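Local coordinates for polysialic acid O-acetyltransferase (Escherichia coli, PDB 3JQY), which catalyses the transfer of acetyl groups from acetyl-CoA to hydroxyls of capsular polysialic acid, acting best on long polymers, at residues 55-60 / 77-82; 112-117 / 127-132; 137-142 / 170-175. One frame throughout, in Å; residues are numbered along the deposited sequence.

Contact 1: residues 55-60 / 77-82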
ATOM      1  N   VAL B  55      -6.300  15.563  21.486  1.00 20.38           N
ATOM      2  CA  VAL B  55      -7.602  14.960  21.727  1.00 18.41           C
ATOM      3  C   VAL B  55      -8.678  15.962  21.315  1.00 19.47           C
ATOM      4  O   VAL B  55      -8.602  17.152  21.636  1.00 17.97           O
ATOM      5  CB  VAL B  55      -7.784  14.509  23.190  1.00 18.95           C
ATOM      6  CG1 VAL B  55      -7.606  15.672  24.137  1.00 25.42           C
ATOM      7  CG2 VAL B  55      -9.159  13.868  23.388  1.00 17.83           C
ATOM      8  N   GLN B  56      -9.651  15.469  20.563  1.00 14.95           N
ATOM      9  CA  GLN B  56     -10.734  16.283  20.045  1.00 16.18           C
ATOM     10  C   GLN B  56     -12.047  15.631  20.444  1.00 14.51           C
ATOM     11  O   GLN B  56     -12.327  14.508  20.043  1.00 15.48           O
ATOM     12  CB  GLN B  56     -10.637  16.373  18.519  1.00 17.51           C
ATOM     13  CG  GLN B  56     -11.780  17.116  17.854  1.00 24.45           C
ATOM     14  CD  GLN B  56     -11.638  18.614  17.967  1.00 30.78           C
ATOM     15  OE1 GLN B  56     -10.597  19.178  17.621  1.00 35.12           O
ATOM     16  NE2 GLN B  56     -12.687  19.275  18.447  1.00 27.27           N
ATOM     17  N   PHE B  57     -12.847  16.330  21.241  1.00 13.02           N
ATOM     18  CA  PHE B  57     -14.163  15.837  21.627  1.00 14.26           C
ATOM     19  C   PHE B  57     -15.218  16.541  20.781  1.00 19.26           C
ATOM     20  O   PHE B  57     -15.494  17.723  20.994  1.00 19.38           O
ATOM     21  CB  PHE B  57     -14.452  16.141  23.105  1.00 13.48           C
ATOM     22  CG  PHE B  57     -13.578  15.388  24.089  1.00 15.76           C
ATOM     23  CD1 PHE B  57     -13.813  14.050  24.365  1.00 13.21           C
ATOM     24  CD2 PHE B  57     -12.564  16.037  24.773  1.00 19.34           C
ATOM     25  CE1 PHE B  57     -13.038  13.364  25.279  1.00 14.66           C
ATOM     26  CE2 PHE B  57     -11.781  15.359  25.694  1.00 17.87           C
ATOM     27  CZ  PHE B  57     -12.020  14.019  25.950  1.00 16.30           C
ATOM     28  N   ASN B  58     -15.791  15.824  19.819  1.00 14.66           N
ATOM     29  CA  ASN B  58     -16.889  16.354  19.011  1.00 17.28           C
ATOM     30  C   ASN B  58     -18.190  15.658  19.398  1.00 21.61           C
ATOM     31  O   ASN B  58     -18.871  15.074  18.553  1.00 26.60           O
ATOM     32  CB  ASN B  58     -16.638  16.131  17.517  1.00 16.19           C
ATOM     33  CG  ASN B  58     -15.541  17.018  16.955  1.00 16.82           C
ATOM     34  OD1 ASN B  58     -15.263  18.094  17.475  1.00 20.88           O
ATOM     35  ND2 ASN B  58     -14.914  16.562  15.876  1.00 20.92           N
ATOM     36  N   GLY B  59     -18.519  15.717  20.680  1.00 18.17           N
ATOM     37  CA  GLY B  59     -19.688  15.043  21.212  1.00 16.18           C
ATOM     38  C   GLY B  59     -19.684  15.109  22.728  1.00 13.13           C
ATOM     39  O   GLY B  59     -18.852  15.787  23.318  1.00 17.01           O
ATOM     40  N   ASN B  60     -20.608  14.388  23.351  1.00 14.66           N
ATOM     41  CA  ASN B  60     -20.795  14.460  24.796  1.00 15.00           C
ATOM     42  C   ASN B  60     -20.520  13.147  25.517  1.00 12.61           C
ATOM     43  O   ASN B  60     -20.645  12.067  24.938  1.00 14.66           O
ATOM     44  CB  ASN B  60     -22.232  14.891  25.099  1.00 23.58           C
ATOM     45  CG  ASN B  60     -22.652  16.114  24.310  1.00 24.11           C
ATOM     46  OD1 ASN B  60     -21.884  17.062  24.159  1.00 19.96           O
ATOM     47  ND2 ASN B  60     -23.884  16.101  23.805  1.00 25.54           N
ATOM     48  N   VAL B  77      -6.579  11.520  19.000  1.00 14.55           N
ATOM     49  CA  VAL B  77      -7.784  10.777  19.360  1.00 13.71           C
ATOM     50  C   VAL B  77      -8.985  11.676  19.122  1.00 13.57           C
ATOM     51  O   VAL B  77      -9.092  12.745  19.715  1.00 14.21           O
ATOM     52  CB  VAL B  77      -7.771  10.336  20.836  1.00 14.25           C
ATOM     53  CG1 VAL B  77      -8.990   9.501  21.135  1.00 13.77           C
ATOM     54  CG2 VAL B  77      -6.500   9.554  21.150  1.00 12.69           C
ATOM     55  N   ILE B  78      -9.867  11.252  18.222  1.00 13.31           N
ATOM     56  CA  ILE B  78     -11.046  12.040  17.896  1.00 11.63           C
ATOM     57  C   ILE B  78     -12.293  11.309  18.355  1.00 11.81           C
ATOM     58  O   ILE B  78     -12.478  10.129  18.048  1.00 13.33           O
ATOM     59  CB  ILE B  78     -11.144  12.321  16.388  1.00 13.78           C
ATOM     60  CG1 ILE B  78      -9.896  13.060  15.911  1.00 14.94           C
ATOM     61  CG2 ILE B  78     -12.412  13.122  16.087  1.00 15.30           C
ATOM     62  CD1 ILE B  78      -9.839  13.264  14.418  1.00 20.30           C
ATOM     63  N   PHE B  79     -13.139  12.011  19.101  1.00 12.39           N
ATOM     64  CA  PHE B  79     -14.414  11.461  19.558  1.00 11.31           C
ATOM     65  C   PHE B  79     -15.548  12.077  18.746  1.00 11.87           C
ATOM     66  O   PHE B  79     -15.732  13.296  18.763  1.00 17.14           O
ATOM     67  CB  PHE B  79     -14.632  11.769  21.045  1.00 13.19           C
ATOM     68  CG  PHE B  79     -13.740  10.989  21.963  1.00 15.14           C
ATOM     69  CD1 PHE B  79     -12.554  11.537  22.431  1.00 17.21           C
ATOM     70  CD2 PHE B  79     -14.080   9.705  22.349  1.00 12.82           C
ATOM     71  CE1 PHE B  79     -11.726  10.819  23.276  1.00 14.43           C
ATOM     72  CE2 PHE B  79     -13.255   8.978  23.202  1.00 14.76           C
ATOM     73  CZ  PHE B  79     -12.080   9.535  23.663  1.00 13.23           C
ATOM     74  N   ARG B  80     -16.288  11.243  18.024  1.00 11.11           N
ATOM     75  CA  ARG B  80     -17.443  11.713  17.250  1.00 14.21           C
ATOM     76  C   ARG B  80     -18.720  11.185  17.888  1.00 12.42           C
ATOM     77  O   ARG B  80     -18.896   9.981  18.055  1.00 14.31           O
ATOM     78  CB  ARG B  80     -17.346  11.257  15.791  1.00 14.60           C
ATOM     79  CG  ARG B  80     -16.076  11.709  15.075  1.00 19.32           C
ATOM     80  CD  ARG B  80     -16.226  11.541  13.569  1.00 19.48           C
ATOM     81  NE  ARG B  80     -14.946  11.548  12.865  1.00 23.31           N
ATOM     82  CZ  ARG B  80     -14.244  12.642  12.596  1.00 28.08           C
ATOM     83  NH1 ARG B  80     -14.686  13.833  12.984  1.00 30.53           N
ATOM     84  NH2 ARG B  80     -13.091  12.541  11.949  1.00 27.74           N
ATOM     85  N   GLY B  81     -19.620  12.083  18.262  1.00 16.36           N
ATOM     86  CA  GLY B  81     -20.826  11.642  18.925  1.00 16.74           C
ATOM     87  C   GLY B  81     -20.563  11.365  20.392  1.00 18.00           C
ATOM     88  O   GLY B  81     -19.571  11.841  20.952  1.00 16.88           O
ATOM     89  N   ASP B  82     -21.432  10.564  21.003  1.00 17.17           N
ATOM     90  CA  ASP B  82     -21.499  10.465  22.460  1.00 15.06           C
ATOM     91  C   ASP B  82     -21.159   9.083  23.001  1.00 12.68           C
ATOM     92  O   ASP B  82     -21.246   8.082  22.284  1.00 17.59           O
ATOM     93  CB  ASP B  82     -22.917  10.811  22.941  1.00 19.32           C
ATOM     94  CG  ASP B  82     -23.444  12.109  22.357  1.00 25.98           C
ATOM     95  OD1 ASP B  82     -22.638  12.977  21.964  1.00 20.47           O
ATOM     96  OD2 ASP B  82     -24.683  12.264  22.297  1.00 32.84           O
TER
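Phe-57 and Phe-79 each set CG anti to the carbonyl carbon (chi1 -67° and -71°), which sends their rings out side by side from paired positions. The ring planes are only 12° apart but slid so that they barely overlap. The centroids lie 5.0 Å apart, and Phe-57 CD1 meets Phe-79 CD1 at 3.4 Å. Val-55 is on the same side of the sheet. Its CG2 lies over one face of the Phe-57 ring, toward the rim, and sits in plane at the edge of the Phe-79 ring, 4.0 Å from Phe-79 CE1. Leu-64 packs on both Val-55 and Phe-79.

Strands 55-58 and 77-80 run parallel, their axes 4.8 Å apart. Gln-56 N donates to Val-77 O, Phe-79 N to Gln-56 O, and Asn-58 N to Phe-79 O. Gly-81 N reaches Asn-58 O from above the carbonyl plane. The other face carries Gln-56, Asn-58, Ile-78 and Arg-80. Past the strands, Asn-60 N donates to Asp-82 OD1 at 2.8 Å, approaching from above the carboxylate plane. With an alanine in place of Asp-82, the amide of Asn-60 would probably lose this acceptor, and the two turns would be tied less firmly.

Valine over valine, phenylalanine over phenylalanine and glycine over glycine: such in-register stacking of successive coils is typical of the left-handed beta-helix of hexapeptide-repeat transferases.

Contact 2: residues 112-117 / 127-132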
ATOM      1  N   THR B 112       2.006  -2.908  24.784  1.00 12.68           N
ATOM      2  CA  THR B 112       1.813  -3.059  23.351  1.00 11.78           C
ATOM      3  C   THR B 112       2.489  -1.896  22.625  1.00 11.18           C
ATOM      4  O   THR B 112       2.433  -0.756  23.083  1.00 14.58           O
ATOM      5  CB  THR B 112       0.311  -3.128  23.018  1.00 13.98           C
ATOM      6  OG1 THR B 112      -0.165  -4.459  23.278  1.00 11.81           O
ATOM      7  CG2 THR B 112       0.047  -2.755  21.563  1.00 12.65           C
ATOM      8  N   THR B 113       3.151  -2.188  21.509  1.00 11.41           N
ATOM      9  CA  THR B 113       3.804  -1.148  20.720  1.00 10.71           C
ATOM     10  C   THR B 113       3.119  -0.985  19.376  1.00 13.19           C
ATOM     11  O   THR B 113       2.747  -1.967  18.735  1.00 11.82           O
ATOM     12  CB  THR B 113       5.308  -1.428  20.524  1.00 13.13           C
ATOM     13  OG1 THR B 113       5.492  -2.649  19.791  1.00 14.86           O
ATOM     14  CG2 THR B 113       5.979  -1.558  21.881  1.00 12.37           C
ATOM     15  N   ILE B 114       2.936   0.265  18.967  1.00 10.93           N
ATOM     16  CA  ILE B 114       2.196   0.564  17.748  1.00 10.69           C
ATOM     17  C   ILE B 114       2.970   1.573  16.914  1.00 13.13           C
ATOM     18  O   ILE B 114       3.331   2.653  17.393  1.00 14.67           O
ATOM     19  CB  ILE B 114       0.800   1.123  18.072  1.00 12.49           C
ATOM     20  CG1 ILE B 114      -0.045   0.057  18.787  1.00 12.74           C
ATOM     21  CG2 ILE B 114       0.133   1.640  16.809  1.00 13.04           C
ATOM     22  CD1 ILE B 114      -1.300   0.595  19.467  1.00 17.26           C
ATOM     23  N   GLY B 115       3.225   1.211  15.662  1.00 13.88           N
ATOM     24  CA  GLY B 115       4.019   2.037  14.769  1.00 13.36           C
ATOM     25  C   GLY B 115       3.281   3.197  14.118  1.00 13.39           C
ATOM     26  O   GLY B 115       2.051   3.268  14.129  1.00 13.98           O
ATOM     27  N   ALA B 116       4.052   4.109  13.532  1.00 15.44           N
ATOM     28  CA  ALA B 116       3.494   5.271  12.855  1.00 15.25           C
ATOM     29  C   ALA B 116       2.540   4.848  11.744  1.00 14.68           C
ATOM     30  O   ALA B 116       2.744   3.824  11.098  1.00 11.60           O
ATOM     31  CB  ALA B 116       4.625   6.144  12.289  1.00 16.42           C
ATOM     32  N   GLY B 117       1.506   5.647  11.511  1.00 13.31           N
ATOM     33  CA  GLY B 117       0.570   5.361  10.440  1.00 10.71           C
ATOM     34  C   GLY B 117      -0.614   4.534  10.902  1.00 11.39           C
ATOM     35  O   GLY B 117      -1.453   4.142  10.101  1.00 14.30           O
ATOM     36  N   VAL B 127     -13.068  -1.844  19.127  1.00 11.04           N
ATOM     37  CA  VAL B 127     -11.793  -2.316  18.618  1.00  9.46           C
ATOM     38  C   VAL B 127     -10.880  -2.504  19.816  1.00 13.00           C
ATOM     39  O   VAL B 127     -10.712  -1.596  20.619  1.00 11.12           O
ATOM     40  CB  VAL B 127     -11.173  -1.336  17.607  1.00 10.50           C
ATOM     41  CG1 VAL B 127      -9.767  -1.776  17.253  1.00 12.30           C
ATOM     42  CG2 VAL B 127     -12.047  -1.255  16.346  1.00 12.45           C
ATOM     43  N   THR B 128     -10.323  -3.703  19.951  1.00 10.90           N
ATOM     44  CA  THR B 128      -9.531  -4.054  21.121  1.00 13.14           C
ATOM     45  C   THR B 128      -8.203  -4.659  20.692  1.00 13.15           C
ATOM     46  O   THR B 128      -8.157  -5.503  19.792  1.00 13.09           O
ATOM     47  CB  THR B 128     -10.265  -5.092  21.984  1.00 12.53           C
ATOM     48  OG1 THR B 128     -11.442  -4.495  22.545  1.00 20.73           O
ATOM     49  CG2 THR B 128      -9.362  -5.580  23.103  1.00 26.67           C
ATOM     50  N   ILE B 129      -7.122  -4.207  21.315  1.00 11.61           N
ATOM     51  CA  ILE B 129      -5.815  -4.833  21.129  1.00 11.06           C
ATOM     52  C   ILE B 129      -5.339  -5.311  22.488  1.00 11.40           C
ATOM     53  O   ILE B 129      -5.369  -4.560  23.456  1.00 14.04           O
ATOM     54  CB  ILE B 129      -4.773  -3.848  20.546  1.00 12.65           C
ATOM     55  CG1 ILE B 129      -5.287  -3.253  19.228  1.00 15.53           C
ATOM     56  CG2 ILE B 129      -3.429  -4.548  20.338  1.00 13.40           C
ATOM     57  CD1 ILE B 129      -4.265  -2.416  18.498  1.00 15.40           C
ATOM     58  N   GLY B 130      -4.901  -6.562  22.556  1.00 12.50           N
ATOM     59  CA  GLY B 130      -4.491  -7.167  23.813  1.00 11.62           C
ATOM     60  C   GLY B 130      -3.164  -6.656  24.327  1.00 13.18           C
ATOM     61  O   GLY B 130      -2.579  -5.723  23.773  1.00 12.80           O
ATOM     62  N   HIS B 131      -2.684  -7.274  25.396  1.00 12.31           N
ATOM     63  CA  HIS B 131      -1.389  -6.913  25.950  1.00 12.16           C
ATOM     64  C   HIS B 131      -0.283  -7.515  25.107  1.00 11.28           C
ATOM     65  O   HIS B 131      -0.499  -8.494  24.392  1.00 12.78           O
ATOM     66  CB  HIS B 131      -1.261  -7.431  27.387  1.00 12.48           C
ATOM     67  CG  HIS B 131      -2.459  -7.160  28.240  1.00 17.17           C
ATOM     68  ND1 HIS B 131      -2.819  -5.890  28.636  1.00 16.91           N
ATOM     69  CD2 HIS B 131      -3.370  -7.998  28.791  1.00 23.88           C
ATOM     70  CE1 HIS B 131      -3.907  -5.955  29.383  1.00 25.54           C
ATOM     71  NE2 HIS B 131      -4.263  -7.223  29.491  1.00 22.81           N
ATOM     72  N   ASP B 132       0.902  -6.920  25.190  1.00 12.95           N
ATOM     73  CA  ASP B 132       2.113  -7.489  24.600  1.00 14.85           C
ATOM     74  C   ASP B 132       2.046  -7.696  23.091  1.00 14.63           C
ATOM     75  O   ASP B 132       2.693  -8.603  22.557  1.00 13.23           O
ATOM     76  CB  ASP B 132       2.467  -8.816  25.279  1.00 12.05           C
ATOM     77  CG  ASP B 132       2.737  -8.655  26.752  1.00 17.53           C
ATOM     78  OD1 ASP B 132       3.600  -7.819  27.108  1.00 18.24           O
ATOM     79  OD2 ASP B 132       2.091  -9.368  27.551  1.00 17.08           O
TER
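Thr-112 and Asp-132 bring their CA atoms to 4.6 Å, and from there the two backbones diverge onto different faces of the coil, strand 113-114 on one and strand 127-129 on the other. A side chain makes the main polar link. Thr-112 OG1 donates to Gly-130 O at 2.8 Å, in the carbonyl plane. The hydroxyl oxygen of Thr-112 in turn accepts a hydrogen bond from Cys-133 N, so two bonds grip it and fix its rotation. Asp-132 N is also close, 3.3 Å from Thr-112 OG1, but the angle is too poor for a bond.

The Thr-112 torsion explains this split of duties. With chi1 at -80°, OG1 stands beside the backbone N and faces the corner. CG2 is anti to that N and turns to the interior. There Thr-112 CG2 meets Ile-129 CG2 at 4.1 Å, the two side chains crossing at about a right angle. Ile-114 adds a looser apolar touch, its CD1 lying 4.3 Å from Ile-129 CD1.

Ile-129 thus works from inside the coil, where it also packs on Phe-118, on Leu-141 of strand 139-142 and on Ile-166 of strand 164-166. Ile-114 packs on Ile-94 of strand 93-95. At the corner, the buried Asp-132 forms a salt bridge with Arg-111, and its other oxygen is hydrogen-bonded to the hydroxyl of Tyr-238 on helix 233-245.

Contact 3: residues 137-142 / 170-175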
ATOM      1  N   ARG B 137       4.266  -0.484  11.448  1.00  9.86           N
ATOM      2  CA  ARG B 137       3.813   0.769  10.861  1.00 11.60           C
ATOM      3  C   ARG B 137       2.697   0.544   9.855  1.00 11.77           C
ATOM      4  O   ARG B 137       2.583  -0.531   9.263  1.00 11.68           O
ATOM      5  CB  ARG B 137       4.981   1.498  10.187  1.00 15.35           C
ATOM      6  CG  ARG B 137       6.043   1.945  11.179  1.00 16.57           C
ATOM      7  CD  ARG B 137       7.027   2.932  10.562  1.00 38.58           C
ATOM      8  NE  ARG B 137       7.887   3.523  11.586  1.00 47.69           N
ATOM      9  CZ  ARG B 137       8.516   4.688  11.458  1.00 50.22           C
ATOM     10  NH1 ARG B 137       8.386   5.400  10.347  1.00 56.60           N
ATOM     11  NH2 ARG B 137       9.274   5.144  12.445  1.00 40.41           N
ATOM     12  N   ASP B 138       1.876   1.576   9.672  1.00 10.81           N
ATOM     13  CA  ASP B 138       0.818   1.576   8.666  1.00 11.14           C
ATOM     14  C   ASP B 138      -0.157   0.419   8.832  1.00 11.02           C
ATOM     15  O   ASP B 138      -0.464  -0.286   7.872  1.00 10.04           O
ATOM     16  CB  ASP B 138       1.417   1.578   7.259  1.00 14.37           C
ATOM     17  CG  ASP B 138       2.246   2.817   6.988  1.00 18.82           C
ATOM     18  OD1 ASP B 138       1.876   3.895   7.491  1.00 15.38           O
ATOM     19  OD2 ASP B 138       3.261   2.712   6.271  1.00 26.30           O
ATOM     20  N   VAL B 139      -0.633   0.232  10.059  1.00 10.40           N
ATOM     21  CA  VAL B 139      -1.666  -0.755  10.324  1.00 10.05           C
ATOM     22  C   VAL B 139      -3.004  -0.058  10.527  1.00 10.69           C
ATOM     23  O   VAL B 139      -3.120   0.838  11.361  1.00 11.67           O
ATOM     24  CB  VAL B 139      -1.338  -1.598  11.560  1.00 10.23           C
ATOM     25  CG1 VAL B 139      -2.522  -2.480  11.935  1.00 10.41           C
ATOM     26  CG2 VAL B 139      -0.094  -2.444  11.302  1.00  9.70           C
ATOM     27  N   ILE B 140      -4.004  -0.483   9.752  1.00  9.93           N
ATOM     28  CA  ILE B 140      -5.350   0.074   9.831  1.00  8.38           C
ATOM     29  C   ILE B 140      -6.318  -0.957  10.394  1.00 10.04           C
ATOM     30  O   ILE B 140      -6.414  -2.070   9.887  1.00 11.88           O
ATOM     31  CB  ILE B 140      -5.857   0.524   8.445  1.00 12.73           C
ATOM     32  CG1 ILE B 140      -4.925   1.587   7.854  1.00 14.78           C
ATOM     33  CG2 ILE B 140      -7.287   1.054   8.544  1.00 12.48           C
ATOM     34  CD1 ILE B 140      -5.248   1.948   6.410  1.00 18.89           C
ATOM     35  N   LEU B 141      -7.013  -0.594  11.466  1.00  9.77           N
ATOM     36  CA  LEU B 141      -8.092  -1.442  11.975  1.00 12.02           C
ATOM     37  C   LEU B 141      -9.422  -0.797  11.595  1.00 10.58           C
ATOM     38  O   LEU B 141      -9.832   0.197  12.199  1.00 12.26           O
ATOM     39  CB  LEU B 141      -7.969  -1.625  13.492  1.00  9.61           C
ATOM     40  CG  LEU B 141      -6.591  -2.064  14.008  1.00 12.56           C
ATOM     41  CD1 LEU B 141      -6.586  -2.248  15.531  1.00 14.08           C
ATOM     42  CD2 LEU B 141      -6.127  -3.350  13.310  1.00 13.45           C
ATOM     43  N   ARG B 142     -10.076  -1.348  10.573  1.00  8.93           N
ATOM     44  CA  ARG B 142     -11.254  -0.709   9.982  1.00  9.85           C
ATOM     45  C   ARG B 142     -12.537  -1.464  10.324  1.00  9.33           C
ATOM     46  O   ARG B 142     -12.945  -2.366   9.598  1.00 13.08           O
ATOM     47  CB  ARG B 142     -11.094  -0.591   8.460  1.00 14.09           C
ATOM     48  CG  ARG B 142     -12.108   0.337   7.799  1.00 14.19           C
ATOM     49  CD  ARG B 142     -11.947   0.397   6.271  1.00 14.89           C
ATOM     50  NE  ARG B 142     -10.646   0.928   5.857  1.00 17.86           N
ATOM     51  CZ  ARG B 142     -10.317   2.217   5.865  1.00 25.49           C
ATOM     52  NH1 ARG B 142     -11.194   3.131   6.274  1.00 24.87           N
ATOM     53  NH2 ARG B 142      -9.105   2.596   5.468  1.00 18.42           N
ATOM     54  N   VAL B 170       0.012 -10.669  19.779  1.00  8.15           N
ATOM     55  CA  VAL B 170      -0.101 -10.778  18.331  1.00  7.29           C
ATOM     56  C   VAL B 170       0.881  -9.830  17.651  1.00 11.27           C
ATOM     57  O   VAL B 170       1.068  -8.699  18.091  1.00 10.16           O
ATOM     58  CB  VAL B 170      -1.538 -10.473  17.858  1.00  8.91           C
ATOM     59  CG1 VAL B 170      -1.596 -10.335  16.343  1.00 11.15           C
ATOM     60  CG2 VAL B 170      -2.475 -11.579  18.331  1.00 11.09           C
ATOM     61  N   TRP B 171       1.509 -10.310  16.580  1.00  8.93           N
ATOM     62  CA  TRP B 171       2.390  -9.489  15.757  1.00 10.94           C
ATOM     63  C   TRP B 171       1.643  -9.140  14.476  1.00 11.25           C
ATOM     64  O   TRP B 171       1.344 -10.025  13.662  1.00 10.24           O
ATOM     65  CB  TRP B 171       3.683 -10.252  15.454  1.00 12.27           C
ATOM     66  CG  TRP B 171       4.592  -9.609  14.420  1.00 10.78           C
ATOM     67  CD1 TRP B 171       4.548  -8.325  13.966  1.00 10.57           C
ATOM     68  CD2 TRP B 171       5.695 -10.235  13.748  1.00 11.45           C
ATOM     69  NE1 TRP B 171       5.548  -8.110  13.038  1.00 12.72           N
ATOM     70  CE2 TRP B 171       6.269  -9.269  12.893  1.00 11.76           C
ATOM     71  CE3 TRP B 171       6.247 -11.518  13.785  1.00 13.98           C
ATOM     72  CZ2 TRP B 171       7.360  -9.553  12.073  1.00 16.54           C
ATOM     73  CZ3 TRP B 171       7.340 -11.795  12.977  1.00 12.84           C
ATOM     74  CH2 TRP B 171       7.882 -10.818  12.131  1.00 15.24           C
ATOM     75  N   VAL B 172       1.281  -7.867  14.322  1.00  9.04           N
ATOM     76  CA  VAL B 172       0.674  -7.419  13.074  1.00 10.38           C
ATOM     77  C   VAL B 172       1.743  -6.699  12.254  1.00  8.23           C
ATOM     78  O   VAL B 172       2.343  -5.724  12.701  1.00 10.70           O
ATOM     79  CB  VAL B 172      -0.558  -6.522  13.283  1.00  8.26           C
ATOM     80  CG1 VAL B 172      -1.161  -6.130  11.929  1.00 11.48           C
ATOM     81  CG2 VAL B 172      -1.615  -7.244  14.125  1.00 10.66           C
ATOM     82  N   GLY B 173       1.994  -7.226  11.066  1.00  9.06           N
ATOM     83  CA  GLY B 173       3.027  -6.714  10.184  1.00 10.73           C
ATOM     84  C   GLY B 173       2.714  -5.378   9.547  1.00 10.10           C
ATOM     85  O   GLY B 173       1.598  -4.856   9.655  1.00 10.89           O
ATOM     86  N   ARG B 174       3.718  -4.831   8.871  1.00 10.32           N
ATOM     87  CA  ARG B 174       3.624  -3.528   8.235  1.00 11.00           C
ATOM     88  C   ARG B 174       2.637  -3.506   7.066  1.00  9.47           C
ATOM     89  O   ARG B 174       2.489  -4.488   6.334  1.00  9.39           O
ATOM     90  CB  ARG B 174       5.018  -3.114   7.763  1.00 12.06           C
ATOM     91  CG  ARG B 174       5.076  -1.898   6.874  1.00 14.26           C
ATOM     92  CD  ARG B 174       6.541  -1.651   6.498  1.00 20.53           C
ATOM     93  NE  ARG B 174       6.685  -0.689   5.412  1.00 24.15           N
ATOM     94  CZ  ARG B 174       7.812  -0.491   4.736  1.00 25.09           C
ATOM     95  NH1 ARG B 174       8.904  -1.200   5.023  1.00 24.64           N
ATOM     96  NH2 ARG B 174       7.845   0.412   3.766  1.00 26.09           N
ATOM     97  N   ASN B 175       1.945  -2.404   6.899  1.00  9.07           N
ATOM     98  CA  ASN B 175       1.085  -2.201   5.777  1.00  8.91           C
ATOM     99  C   ASN B 175      -0.037  -3.227   5.697  1.00 10.38           C
ATOM    100  O   ASN B 175      -0.224  -3.814   4.697  1.00 10.73           O
ATOM    101  CB  ASN B 175       1.868  -2.180   4.467  1.00 12.51           C
ATOM    102  CG  ASN B 175       1.059  -1.679   3.312  1.00 19.28           C
ATOM    103  OD1 ASN B 175       0.117  -0.957   3.477  1.00 26.16           O
ATOM    104  ND2 ASN B 175       1.454  -2.072   2.115  1.00 15.20           N
TER
HETATM  105  O   HOH W   1      -1.894  -0.031   5.507  1.00 13.33           O
HETATM  106  O   HOH W   2       4.346   0.603   4.789  1.00 32.10           O
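Val-139 and Val-172 form the close-packed end of this contact. Val-172 CG1 lies 3.9 Å from both Val-139 CG1 and Val-139 CG2. Val-139 CG2 also presses on Gly-173 O at 3.4 Å. That carbonyl oxygen is buried here and has no polar partner in the model. Next to it the backbones join directly. Asn-175 N donates to Arg-137 O at 3.1 Å, in the carbonyl plane and nearly straight (164° at the hydrogen). The CA-H of Arg-174 points at the same oxygen.

The other side is wet. One water bridges Asp-138 O and Asn-175 OD1, donating to both. A second donates to Asp-138 OD2 and accepts from Arg-174 NE at 2.7 Å, in the plane of the guanidinium. Arg-174 has CG anti to the backbone N (chi1 170°) and runs extended to NE, which carries the guanidinium away from the backbone contact. There NH2 forms a salt bridge with Glu-119 of a neighbouring subunit.

Asp-138 and Arg-174 therefore meet through water, with OD2 and NE 4.9 Å apart. Their attraction is probably softened by solvent, while the direct charge pairing of Arg-174 is spent on the trimer interface.

In the fold
Followed from the N terminus, the three contacts come in series; none encloses or crosses another. Contact 1 closes one full coil near the N-terminal end of the beta-helix and joins neighbouring strands of one face. Contact 2 closes a shorter loop and ties two different faces across a corner. Contact 3 closes a longer span, which includes the excursion holding Asp-145, Gly-146 and His-147, residues that probably bind acetyl-CoA. It joins the start of 137-142 to the turn after strand 171-172, on different faces. Contacts 2 and 3 touch. Ala-116 O and Asp-138 N are 2.8 Å apart, probably hydrogen-bonded, and Val-127 packs on Leu-141. Contact 1 stands apart but shares a parallel sheet with contact 3.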